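Local coordinates for protein glycosyl hydrolase family 26 (Bacteroides ovatus, PDB 4ZXO) that probably hydrolyses internal beta-mannosidic linkages of galactomannan, as a family 26 endo-beta-mannanase, at residues 26-39 / 293-305. Sequence-based numbering, arbitrary orientation.
Sequences GILFGHHDDTAYGI and YPLSYVLVWRNAR
Ile-27 packs against Val-298 and Leu-295 in the apolar centre. Its CG2 lies 3.8 Å from CG1 of Val-298 and also meets CB of Leu-295. With CG anti to the backbone N (chi1 -175°), the Phe-29 ring reaches Val-300, its CZ 3.8 Å from Val-300 CG2. Leu-299 CG packs on the backbone of Gly-30, where a side chain would clash with CD1 of Leu-299. Strands 27-32 and 297-300 run parallel, 25° apart. Five backbone hydrogen bonds join them, from Leu-28 N to Ser-296 O through to His-32 N to Val-300 O.

At the C-terminal ends of the strands, His-32 stacks face to face on the six-membered ring of Trp-301, centroids 3.9 Å apart. Its ND1 also binds Ser-62. His-31 gives a straight, in-plane bond from ND1 to OD1 of Asp-34 (2.6 Å) and a weak one from NE2 to OD1 of Asn-303, whose ND2 bonds Asp-49.

The guanidinium of Arg-305 lies flat over one face of Tyr-37, planes 3° apart. Arg-302 NH1 donates to Tyr-37 OH (2.9 Å). A leucine in place of Tyr-37 would probably deprive Arg-305 of its flat stacking surface and leave Arg-302 NH1 without this hydroxyl acceptor.

Outside the pair, Arg-302 bridges to Glu-306 and Arg-305 to Glu-42 and Asp-77 O. The parallel pairing of these first and eighth barrel strands closes a (beta/alpha)8 (TIM) barrel.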
loop_
_atom_site.group_PDB
_atom_site.type_symbol
_atom_site.label_atom_id
_atom_site.label_comp_id
_atom_site.label_asym_id
_atom_site.label_seq_id
_atom_site.Cartn_x
_atom_site.Cartn_y
_atom_site.Cartn_z
ATOM N N GLY A 26 -1.983 -15.497 9.481
ATOM C CA GLY A 26 -1.091 -14.503 10.089
ATOM C C GLY A 26 -1.062 -13.240 9.247
ATOM O O GLY A 26 -1.846 -13.098 8.302
ATOM N N ILE A 27 -0.130 -12.367 9.594
ATOM C CA ILE A 27 -0.036 -11.009 9.048
ATOM C C ILE A 27 1.242 -10.882 8.231
ATOM O O ILE A 27 2.330 -10.977 8.791
ATOM C CB ILE A 27 -0.000 -9.952 10.162
ATOM C CG1 ILE A 27 -1.152 -10.094 11.160
ATOM C CG2 ILE A 27 -0.055 -8.549 9.539
ATOM C CD1 ILE A 27 -1.050 -9.181 12.376
ATOM N N LEU A 28 1.142 -10.667 6.921
ATOM C CA LEU A 28 2.367 -10.424 6.136
ATOM C C LEU A 28 3.027 -9.157 6.539
ATOM O O LEU A 28 2.357 -8.154 6.692
ATOM C CB LEU A 28 2.028 -10.358 4.637
ATOM C CG LEU A 28 1.496 -11.672 4.022
ATOM C CD1 LEU A 28 0.655 -11.357 2.735
ATOM C CD2 LEU A 28 2.644 -12.620 3.730
ATOM N N PHE A 29 4.352 -9.178 6.689
ATOM C CA PHE A 29 5.067 -7.955 6.981
ATOM C C PHE A 29 5.558 -7.281 5.717
ATOM O O PHE A 29 6.126 -7.959 4.841
ATOM C CB PHE A 29 6.262 -8.224 7.878
ATOM C CG PHE A 29 6.959 -6.948 8.303
ATOM C CD1 PHE A 29 6.384 -6.114 9.277
ATOM C CD2 PHE A 29 8.110 -6.525 7.677
ATOM C CE1 PHE A 29 7.004 -4.886 9.643
ATOM C CE2 PHE A 29 8.718 -5.310 8.042
ATOM C CZ PHE A 29 8.178 -4.500 9.025
ATOM N N GLY A 30 5.409 -5.943 5.658
ATOM C CA GLY A 30 5.714 -5.175 4.479
ATOM C C GLY A 30 6.675 -4.009 4.698
ATOM O O GLY A 30 6.730 -3.429 5.789
ATOM N N HIS A 31 7.367 -3.625 3.629
ATOM C CA HIS A 31 8.206 -2.455 3.660
ATOM C C HIS A 31 8.196 -1.780 2.281
ATOM O O HIS A 31 8.409 -2.440 1.246
ATOM C CB HIS A 31 9.627 -2.881 4.043
ATOM C CG HIS A 31 10.598 -1.730 4.199
ATOM N ND1 HIS A 31 11.918 -1.819 3.798
ATOM C CD2 HIS A 31 10.444 -0.490 4.729
ATOM C CE1 HIS A 31 12.542 -0.679 4.069
ATOM N NE2 HIS A 31 11.658 0.157 4.613
ATOM N N HIS A 32 8.006 -0.477 2.268
ATOM C CA HIS A 32 8.059 0.314 1.046
ATOM C C HIS A 32 9.499 0.466 0.531
ATOM O O HIS A 32 10.453 0.685 1.291
ATOM C CB HIS A 32 7.437 1.716 1.292
ATOM C CG HIS A 32 7.154 2.476 0.030
ATOM N ND1 HIS A 32 6.024 2.249 -0.757
ATOM C CD2 HIS A 32 7.869 3.448 -0.599
ATOM C CE1 HIS A 32 6.061 3.058 -1.811
ATOM N NE2 HIS A 32 7.161 3.814 -1.722
ATOM N N ASP A 33 9.621 0.305 -0.779
ATOM C CA ASP A 33 10.883 0.462 -1.540
ATOM C C ASP A 33 11.977 -0.482 -1.003
ATOM O O ASP A 33 13.165 -0.188 -1.105
ATOM C CB ASP A 33 11.323 1.942 -1.528
ATOM C CG ASP A 33 10.596 2.756 -2.580
ATOM O OD1 ASP A 33 10.024 2.128 -3.505
ATOM O OD2 ASP A 33 10.589 4.005 -2.472
ATOM N N ASP A 34 11.549 -1.636 -0.465
ATOM C CA ASP A 34 12.457 -2.457 0.317
ATOM C C ASP A 34 13.698 -2.929 -0.448
ATOM O O ASP A 34 14.824 -2.915 0.100
ATOM C CB ASP A 34 11.703 -3.700 0.819
ATOM C CG ASP A 34 12.571 -4.526 1.767
ATOM O OD1 ASP A 34 12.903 -4.018 2.870
ATOM O OD2 ASP A 34 12.960 -5.654 1.396
ATOM N N THR A 35 13.506 -3.320 -1.704
ATOM C CA THR A 35 14.613 -3.803 -2.509
ATOM C C THR A 35 15.142 -2.775 -3.489
ATOM O O THR A 35 16.043 -3.084 -4.294
ATOM C CB THR A 35 14.193 -5.060 -3.277
ATOM O OG1 THR A 35 12.877 -4.830 -3.836
ATOM C CG2 THR A 35 14.131 -6.253 -2.329
ATOM N N ALA A 36 14.630 -1.549 -3.406
ATOM C CA ALA A 36 15.150 -0.471 -4.252
ATOM C C ALA A 36 16.331 0.271 -3.599
ATOM O O ALA A 36 17.289 0.644 -4.289
ATOM C CB ALA A 36 14.033 0.507 -4.588
ATOM N N TYR A 37 16.237 0.522 -2.290
ATOM C CA TYR A 37 17.314 1.253 -1.580
ATOM C C TYR A 37 17.059 1.149 -0.073
ATOM O O TYR A 37 16.033 0.627 0.361
ATOM C CB TYR A 37 17.373 2.737 -2.045
ATOM C CG TYR A 37 16.043 3.445 -1.863
ATOM C CD1 TYR A 37 15.601 3.813 -0.589
ATOM C CD2 TYR A 37 15.223 3.718 -2.960
ATOM C CE1 TYR A 37 14.389 4.459 -0.394
ATOM C CE2 TYR A 37 14.005 4.368 -2.794
ATOM C CZ TYR A 37 13.571 4.703 -1.507
ATOM O OH TYR A 37 12.325 5.275 -1.312
ATOM N N GLY A 38 17.988 1.659 0.729
ATOM C CA GLY A 38 17.825 1.689 2.171
ATOM C C GLY A 38 18.876 2.606 2.738
ATOM O O GLY A 38 19.504 3.395 1.997
ATOM N N ILE A 39 19.083 2.545 4.053
ATOM C CA ILE A 39 20.035 3.478 4.656
ATOM C C ILE A 39 21.462 3.135 4.179
ATOM O O ILE A 39 21.952 2.032 4.385
ATOM C CB ILE A 39 19.903 3.461 6.183
ATOM C CG1 ILE A 39 18.479 3.886 6.571
ATOM C CG2 ILE A 39 20.935 4.373 6.807
ATOM C CD1 ILE A 39 18.007 5.195 5.885
ATOM N N TYR A 293 -5.960 -8.257 15.765
ATOM C CA TYR A 293 -6.846 -7.984 14.632
ATOM C C TYR A 293 -6.455 -8.846 13.464
ATOM O O TYR A 293 -5.281 -9.133 13.279
ATOM C CB TYR A 293 -6.763 -6.503 14.216
ATOM C CG TYR A 293 -7.107 -5.569 15.339
ATOM C CD1 TYR A 293 -8.459 -5.269 15.642
ATOM C CD2 TYR A 293 -6.109 -4.992 16.128
ATOM C CE1 TYR A 293 -8.768 -4.432 16.660
ATOM C CE2 TYR A 293 -6.445 -4.185 17.181
ATOM C CZ TYR A 293 -7.747 -3.870 17.421
ATOM O OH TYR A 293 -8.093 -3.034 18.479
ATOM N N PRO A 294 -7.440 -9.218 12.636
ATOM C CA PRO A 294 -7.189 -10.153 11.516
ATOM C C PRO A 294 -6.579 -9.481 10.303
ATOM O O PRO A 294 -7.116 -9.545 9.206
ATOM C CB PRO A 294 -8.579 -10.715 11.197
ATOM C CG PRO A 294 -9.544 -9.536 11.625
ATOM C CD PRO A 294 -8.872 -8.868 12.803
ATOM N N LEU A 295 -5.456 -8.825 10.502
ATOM C CA LEU A 295 -4.851 -8.096 9.404
ATOM C C LEU A 295 -4.257 -9.041 8.379
ATOM O O LEU A 295 -3.563 -10.024 8.736
ATOM C CB LEU A 295 -3.708 -7.206 9.889
ATOM C CG LEU A 295 -4.109 -6.165 10.922
ATOM C CD1 LEU A 295 -2.875 -5.283 11.183
ATOM C CD2 LEU A 295 -5.216 -5.297 10.425
ATOM N N SER A 296 -4.422 -8.713 7.091
ATOM C CA SER A 296 -3.748 -9.499 6.056
ATOM C C SER A 296 -2.294 -9.111 5.913
ATOM O O SER A 296 -1.464 -9.955 5.551
ATOM C CB SER A 296 -4.416 -9.337 4.704
ATOM O OG SER A 296 -5.750 -9.768 4.774
ATOM N N TYR A 297 -1.994 -7.819 6.142
ATOM C CA TYR A 297 -0.616 -7.375 6.108
ATOM C C TYR A 297 -0.479 -6.060 6.869
ATOM O O TYR A 297 -1.487 -5.390 7.184
ATOM C CB TYR A 297 -0.066 -7.229 4.673
ATOM C CG TYR A 297 -0.770 -6.275 3.715
ATOM C CD1 TYR A 297 -0.316 -4.961 3.492
ATOM C CD2 TYR A 297 -1.900 -6.711 3.017
ATOM C CE1 TYR A 297 -0.977 -4.128 2.537
ATOM C CE2 TYR A 297 -2.536 -5.935 2.108
ATOM C CZ TYR A 297 -2.092 -4.651 1.863
ATOM O OH TYR A 297 -2.835 -3.922 0.946
ATOM N N VAL A 298 0.766 -5.745 7.228
ATOM C CA VAL A 298 1.136 -4.489 7.883
ATOM C C VAL A 298 2.370 -4.002 7.169
ATOM O O VAL A 298 3.337 -4.781 7.024
ATOM C CB VAL A 298 1.438 -4.650 9.413
ATOM C CG1 VAL A 298 2.473 -5.675 9.701
ATOM C CG2 VAL A 298 1.895 -3.306 10.028
ATOM N N LEU A 299 2.383 -2.740 6.751
ATOM C CA LEU A 299 3.487 -2.262 5.944
ATOM C C LEU A 299 4.071 -1.029 6.575
ATOM O O LEU A 299 3.343 -0.101 6.904
ATOM C CB LEU A 299 2.991 -1.937 4.518
ATOM C CG LEU A 299 4.155 -1.517 3.603
ATOM C CD1 LEU A 299 4.161 -2.273 2.277
ATOM C CD2 LEU A 299 4.107 -0.032 3.399
ATOM N N VAL A 300 5.387 -1.012 6.742
ATOM C CA VAL A 300 6.046 0.198 7.261
ATOM C C VAL A 300 6.736 0.932 6.106
ATOM O O VAL A 300 7.119 0.338 5.056
ATOM C CB VAL A 300 7.082 -0.105 8.375
ATOM C CG1 VAL A 300 6.404 -0.830 9.552
ATOM C CG2 VAL A 300 8.299 -0.843 7.839
ATOM N N TRP A 301 6.922 2.241 6.301
ATOM C CA TRP A 301 7.323 3.118 5.197
ATOM C C TRP A 301 8.831 3.015 4.897
ATOM O O TRP A 301 9.550 2.227 5.517
ATOM C CB TRP A 301 6.897 4.569 5.502
ATOM C CG TRP A 301 6.809 5.428 4.239
ATOM C CD1 TRP A 301 7.536 6.587 3.942
ATOM C CD2 TRP A 301 5.984 5.186 3.082
ATOM N NE1 TRP A 301 7.195 7.052 2.685
ATOM C CE2 TRP A 301 6.260 6.210 2.136
ATOM C CE3 TRP A 301 5.016 4.218 2.776
ATOM C CZ2 TRP A 301 5.568 6.302 0.917
ATOM C CZ3 TRP A 301 4.353 4.287 1.551
ATOM C CH2 TRP A 301 4.648 5.322 0.635
ATOM N N ARG A 302 9.269 3.741 3.871
ATOM C CA ARG A 302 10.587 3.534 3.247
ATOM C C ARG A 302 11.769 3.926 4.104
ATOM O O ARG A 302 11.634 4.657 5.076
ATOM C CB ARG A 302 10.662 4.296 1.902
ATOM C CG ARG A 302 10.684 5.805 2.054
ATOM C CD ARG A 302 10.235 6.516 0.776
ATOM N NE ARG A 302 10.521 7.960 0.926
ATOM C CZ ARG A 302 11.675 8.555 0.578
ATOM N NH1 ARG A 302 12.689 7.862 -0.011
ATOM N NH2 ARG A 302 11.830 9.857 0.857
ATOM N N ASN A 303 12.922 3.365 3.763
ATOM C CA ASN A 303 14.181 3.759 4.422
ATOM C C ASN A 303 14.927 4.686 3.494
ATOM O O ASN A 303 15.608 4.231 2.575
ATOM C CB ASN A 303 15.011 2.511 4.769
ATOM C CG ASN A 303 14.488 1.791 6.005
ATOM O OD1 ASN A 303 13.342 2.020 6.423
ATOM N ND2 ASN A 303 15.315 0.918 6.584
ATOM N N ALA A 304 14.733 5.996 3.667
ATOM C CA ALA A 304 15.146 6.974 2.648
ATOM C C ALA A 304 16.650 7.161 2.554
ATOM O O ALA A 304 17.271 7.794 3.421
ATOM C CB ALA A 304 14.466 8.335 2.919
ATOM N N ARG A 305 17.223 6.686 1.476
ATOM C CA ARG A 305 18.661 6.733 1.300
ATOM C C ARG A 305 19.129 8.154 1.247
ATOM O O ARG A 305 20.222 8.428 1.640
ATOM C CB ARG A 305 19.099 5.932 0.092
ATOM C CG ARG A 305 19.028 6.591 -1.268
ATOM C CD ARG A 305 17.625 6.728 -1.789
ATOM N NE ARG A 305 17.505 6.753 -3.231
ATOM C CZ ARG A 305 16.442 7.227 -3.843
ATOM N NH1 ARG A 305 15.468 7.724 -3.125
ATOM N NH2 ARG A 305 16.325 7.181 -5.120
HETATM O O HOH W 1 -1.931 -12.711 5.587
HETATM O O HOH W 2 13.217 1.430 1.708
#